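Local coordinates for ribosome inactivating type 1 protein (Iris hollandica, PDB 3MVG) that belongs to the type 1 ribosome-inactivating proteins, single-chain plant proteins built on the mixed alpha+beta fold of that family, at residues E161-R171 and R191-W201. Sequence-based numbering, arbitrary orientation.
Sequences ETARFRAIEQR and RVGIIDLQTNW. Unlike the reference sequence in segment 191-201: Arg191 (reference Ser).
Arg164 lays its guanidinium flat on the indole of Trp201, the planes 10° apart and CZ of Arg164 3.3 Å from CE3 of Trp201, a cation-pi stack. An arginine suits this place because its chain, extended from CG to NE (chi3 175°), also runs across the ring: CD makes a CH-pi contact over the five-membered part while the flat cation covers the six-membered one. The indole edge in turn points toward the face of Phe165 in an offset edge-to-face pair, with CD1 of Trp201 3.6 Å from CZ of Phe165. Leu197 seats its branch point CG over the centre of the Phe165 ring. Beyond it, Ile168 brings CD1 to 3.9 Å from CG of Gln198, adding branched apolar bulk between the helices. Glu161 stacks its carboxylate against the Gln198 amide, whose OE1 and NE2 are hydrogen-bonded to Arg119 and Gln157. Arg164 NH1 and Glu161 OE1 form a 3.5 Å salt bridge; one water accepts from this NH1 and donates to that OE1 and Gln198 O. Tyr108 OH hydrogen-bonds Glu161 OE2, and Asn70 O Arg164 NH2. Phe165 breaks the helical run between 146-164 and 166-173; helix 192-199 runs roughly antiparallel to 166-171 (147°). This bent central helix, with its Glu-X-X-Arg sequence beside a tryptophan, is characteristic of the ribosome-inactivating protein fold.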
# COMPACT_ATOMS: atom_id res chain seq x y z
N GLU A 161 7.37 -3.66 11.95
CA GLU A 161 6.48 -4.53 11.16
C GLU A 161 6.10 -3.91 9.83
O GLU A 161 5.99 -4.61 8.83
CB GLU A 161 5.24 -4.95 11.94
CG GLU A 161 5.50 -5.71 13.24
CD GLU A 161 6.07 -7.11 13.07
OE1 GLU A 161 6.37 -7.53 11.93
OE2 GLU A 161 6.20 -7.80 14.10
N THR A 162 5.87 -2.60 9.82
CA THR A 162 5.62 -1.88 8.56
C THR A 162 6.87 -1.83 7.66
O THR A 162 6.75 -1.89 6.44
CB THR A 162 5.11 -0.47 8.84
OG1 THR A 162 6.03 0.15 9.74
CG2 THR A 162 3.71 -0.48 9.45
N ALA A 163 8.06 -1.74 8.26
CA ALA A 163 9.29 -1.84 7.47
C ALA A 163 9.36 -3.23 6.80
O ALA A 163 9.73 -3.35 5.64
CB ALA A 163 10.52 -1.62 8.33
N ARG A 164 8.99 -4.28 7.55
CA ARG A 164 9.03 -5.66 7.04
C ARG A 164 7.95 -5.94 6.00
O ARG A 164 8.19 -6.71 5.07
CB ARG A 164 8.88 -6.65 8.19
CG ARG A 164 10.06 -6.72 9.13
CD ARG A 164 9.67 -7.58 10.30
NE ARG A 164 10.76 -7.83 11.23
CZ ARG A 164 10.63 -8.53 12.35
NH1 ARG A 164 9.46 -9.03 12.69
NH2 ARG A 164 11.68 -8.72 13.13
N PHE A 165 6.77 -5.33 6.17
CA PHE A 165 5.61 -5.65 5.33
C PHE A 165 4.91 -4.40 4.84
O PHE A 165 4.24 -3.69 5.62
CB PHE A 165 4.58 -6.48 6.08
CG PHE A 165 5.04 -7.86 6.43
CD1 PHE A 165 5.05 -8.87 5.47
CD2 PHE A 165 5.44 -8.16 7.72
CE1 PHE A 165 5.46 -10.16 5.80
CE2 PHE A 165 5.85 -9.45 8.05
CZ PHE A 165 5.85 -10.45 7.09
N ARG A 166 4.98 -4.16 3.53
CA ARG A 166 4.26 -3.05 2.93
C ARG A 166 2.75 -3.21 3.06
O ARG A 166 2.02 -2.22 3.01
CB ARG A 166 4.68 -2.86 1.47
CG ARG A 166 6.12 -2.43 1.35
CD ARG A 166 6.63 -2.49 -0.07
NE ARG A 166 8.07 -2.24 -0.14
CZ ARG A 166 8.63 -1.03 -0.18
NH1 ARG A 166 7.88 0.07 -0.21
NH2 ARG A 166 9.95 -0.95 -0.20
N ALA A 167 2.27 -4.44 3.23
CA ALA A 167 0.83 -4.64 3.45
C ALA A 167 0.39 -4.01 4.77
O ALA A 167 -0.74 -3.52 4.87
CB ALA A 167 0.47 -6.11 3.44
N ILE A 168 1.26 -4.01 5.76
CA ILE A 168 0.95 -3.36 7.04
C ILE A 168 1.09 -1.84 6.91
O ILE A 168 0.23 -1.10 7.39
CB ILE A 168 1.78 -3.94 8.22
CG1 ILE A 168 1.63 -5.47 8.25
CG2 ILE A 168 1.34 -3.30 9.54
CD1 ILE A 168 2.47 -6.16 9.32
N GLU A 169 2.16 -1.38 6.26
CA GLU A 169 2.29 0.03 5.91
C GLU A 169 1.02 0.57 5.26
O GLU A 169 0.54 1.65 5.62
CB GLU A 169 3.47 0.23 4.97
CG GLU A 169 3.61 1.65 4.49
CD GLU A 169 4.75 1.84 3.51
OE1 GLU A 169 5.01 3.00 3.13
OE2 GLU A 169 5.40 0.85 3.13
N GLN A 170 0.47 -0.18 4.31
CA GLN A 170 -0.74 0.21 3.59
C GLN A 170 -1.92 0.52 4.52
O GLN A 170 -2.66 1.49 4.30
CB GLN A 170 -1.13 -0.90 2.61
CG GLN A 170 -2.47 -0.72 1.96
CD GLN A 170 -2.37 0.07 0.69
OE1 GLN A 170 -1.95 1.23 0.68
NE2 GLN A 170 -2.73 -0.56 -0.40
N ARG A 171 -2.10 -0.33 5.53
CA ARG A 171 -3.16 -0.14 6.53
C ARG A 171 -3.00 1.23 7.18
O ARG A 171 -3.99 1.96 7.36
CB ARG A 171 -3.11 -1.23 7.60
CG ARG A 171 -3.11 -2.66 7.08
CD ARG A 171 -4.19 -2.87 6.04
NE ARG A 171 -4.61 -4.27 5.94
CZ ARG A 171 -4.12 -5.13 5.06
NH1 ARG A 171 -3.18 -4.76 4.20
NH2 ARG A 171 -4.57 -6.38 5.03
N ARG A 191 -5.78 -7.03 12.46
CA ARG A 191 -6.65 -8.18 12.28
C ARG A 191 -5.86 -9.47 12.53
O ARG A 191 -4.63 -9.45 12.63
CB ARG A 191 -7.25 -8.15 10.87
CG ARG A 191 -6.20 -8.30 9.78
CD ARG A 191 -6.70 -8.05 8.36
NE ARG A 191 -6.56 -6.66 7.95
CZ ARG A 191 -7.54 -5.76 7.98
NH1 ARG A 191 -8.75 -6.09 8.41
NH2 ARG A 191 -7.31 -4.52 7.59
N VAL A 192 -6.57 -10.60 12.66
CA VAL A 192 -5.96 -11.92 12.71
C VAL A 192 -5.00 -12.11 11.52
O VAL A 192 -3.95 -12.76 11.63
CB VAL A 192 -7.06 -13.02 12.76
CG1 VAL A 192 -6.51 -14.40 12.41
CG2 VAL A 192 -7.73 -13.03 14.13
N GLY A 193 -5.36 -11.52 10.38
CA GLY A 193 -4.55 -11.55 9.18
C GLY A 193 -3.22 -10.85 9.35
O GLY A 193 -2.18 -11.38 8.97
N ILE A 194 -3.24 -9.65 9.92
CA ILE A 194 -2.02 -8.87 10.13
C ILE A 194 -1.12 -9.58 11.13
O ILE A 194 0.09 -9.65 10.95
CB ILE A 194 -2.34 -7.46 10.65
CG1 ILE A 194 -2.88 -6.58 9.53
CG2 ILE A 194 -1.09 -6.83 11.26
CD1 ILE A 194 -3.17 -5.16 9.95
N ILE A 195 -1.72 -10.11 12.19
CA ILE A 195 -0.96 -10.81 13.21
C ILE A 195 -0.27 -12.07 12.67
O ILE A 195 0.88 -12.35 13.01
CB ILE A 195 -1.85 -11.14 14.42
CG1 ILE A 195 -2.24 -9.85 15.14
CG2 ILE A 195 -1.13 -12.06 15.38
CD1 ILE A 195 -2.82 -10.07 16.50
N ASP A 196 -0.97 -12.81 11.81
CA ASP A 196 -0.41 -14.02 11.21
C ASP A 196 0.70 -13.68 10.23
O ASP A 196 1.68 -14.41 10.11
CB ASP A 196 -1.49 -14.87 10.56
CG ASP A 196 -1.10 -16.33 10.49
OD1 ASP A 196 -1.44 -16.97 9.48
OD2 ASP A 196 -0.45 -16.83 11.44
N LEU A 197 0.56 -12.55 9.55
CA LEU A 197 1.60 -12.08 8.67
C LEU A 197 2.89 -11.81 9.48
O LEU A 197 3.97 -12.31 9.14
CB LEU A 197 1.11 -10.83 7.95
CG LEU A 197 1.96 -10.34 6.79
CD1 LEU A 197 2.06 -11.39 5.68
CD2 LEU A 197 1.35 -9.05 6.26
N GLN A 198 2.75 -11.07 10.58
CA GLN A 198 3.87 -10.77 11.46
C GLN A 198 4.55 -12.05 11.94
O GLN A 198 5.78 -12.15 11.94
CB GLN A 198 3.41 -9.96 12.68
CG GLN A 198 2.88 -8.57 12.35
CD GLN A 198 2.22 -7.91 13.54
OE1 GLN A 198 2.09 -8.50 14.61
NE2 GLN A 198 1.80 -6.67 13.36
N THR A 199 3.75 -13.04 12.35
CA THR A 199 4.24 -14.33 12.85
C THR A 199 5.06 -15.10 11.81
O THR A 199 5.95 -15.87 12.16
CB THR A 199 3.05 -15.21 13.32
OG1 THR A 199 2.27 -14.49 14.30
CG2 THR A 199 3.50 -16.54 13.91
N ASN A 200 4.75 -14.87 10.54
CA ASN A 200 5.34 -15.64 9.45
C ASN A 200 6.49 -14.96 8.71
O ASN A 200 6.89 -15.42 7.64
CB ASN A 200 4.25 -16.08 8.48
CG ASN A 200 3.53 -17.32 8.96
OD1 ASN A 200 4.04 -18.43 8.83
ND2 ASN A 200 2.37 -17.12 9.58
N TRP A 201 7.04 -13.90 9.29
CA TRP A 201 8.10 -13.16 8.62
C TRP A 201 9.34 -14.01 8.35
O TRP A 201 9.85 -14.01 7.23
CB TRP A 201 8.48 -11.91 9.40
CG TRP A 201 9.53 -11.09 8.72
CD1 TRP A 201 9.46 -10.50 7.48
CD2 TRP A 201 10.83 -10.79 9.23
NE1 TRP A 201 10.63 -9.84 7.21
CE2 TRP A 201 11.49 -10.00 8.26
CE3 TRP A 201 11.50 -11.09 10.43
CZ2 TRP A 201 12.77 -9.51 8.46
CZ3 TRP A 201 12.77 -10.61 10.62
CH2 TRP A 201 13.40 -9.82 9.64
O HOH W 1 7.21 -9.78 11.31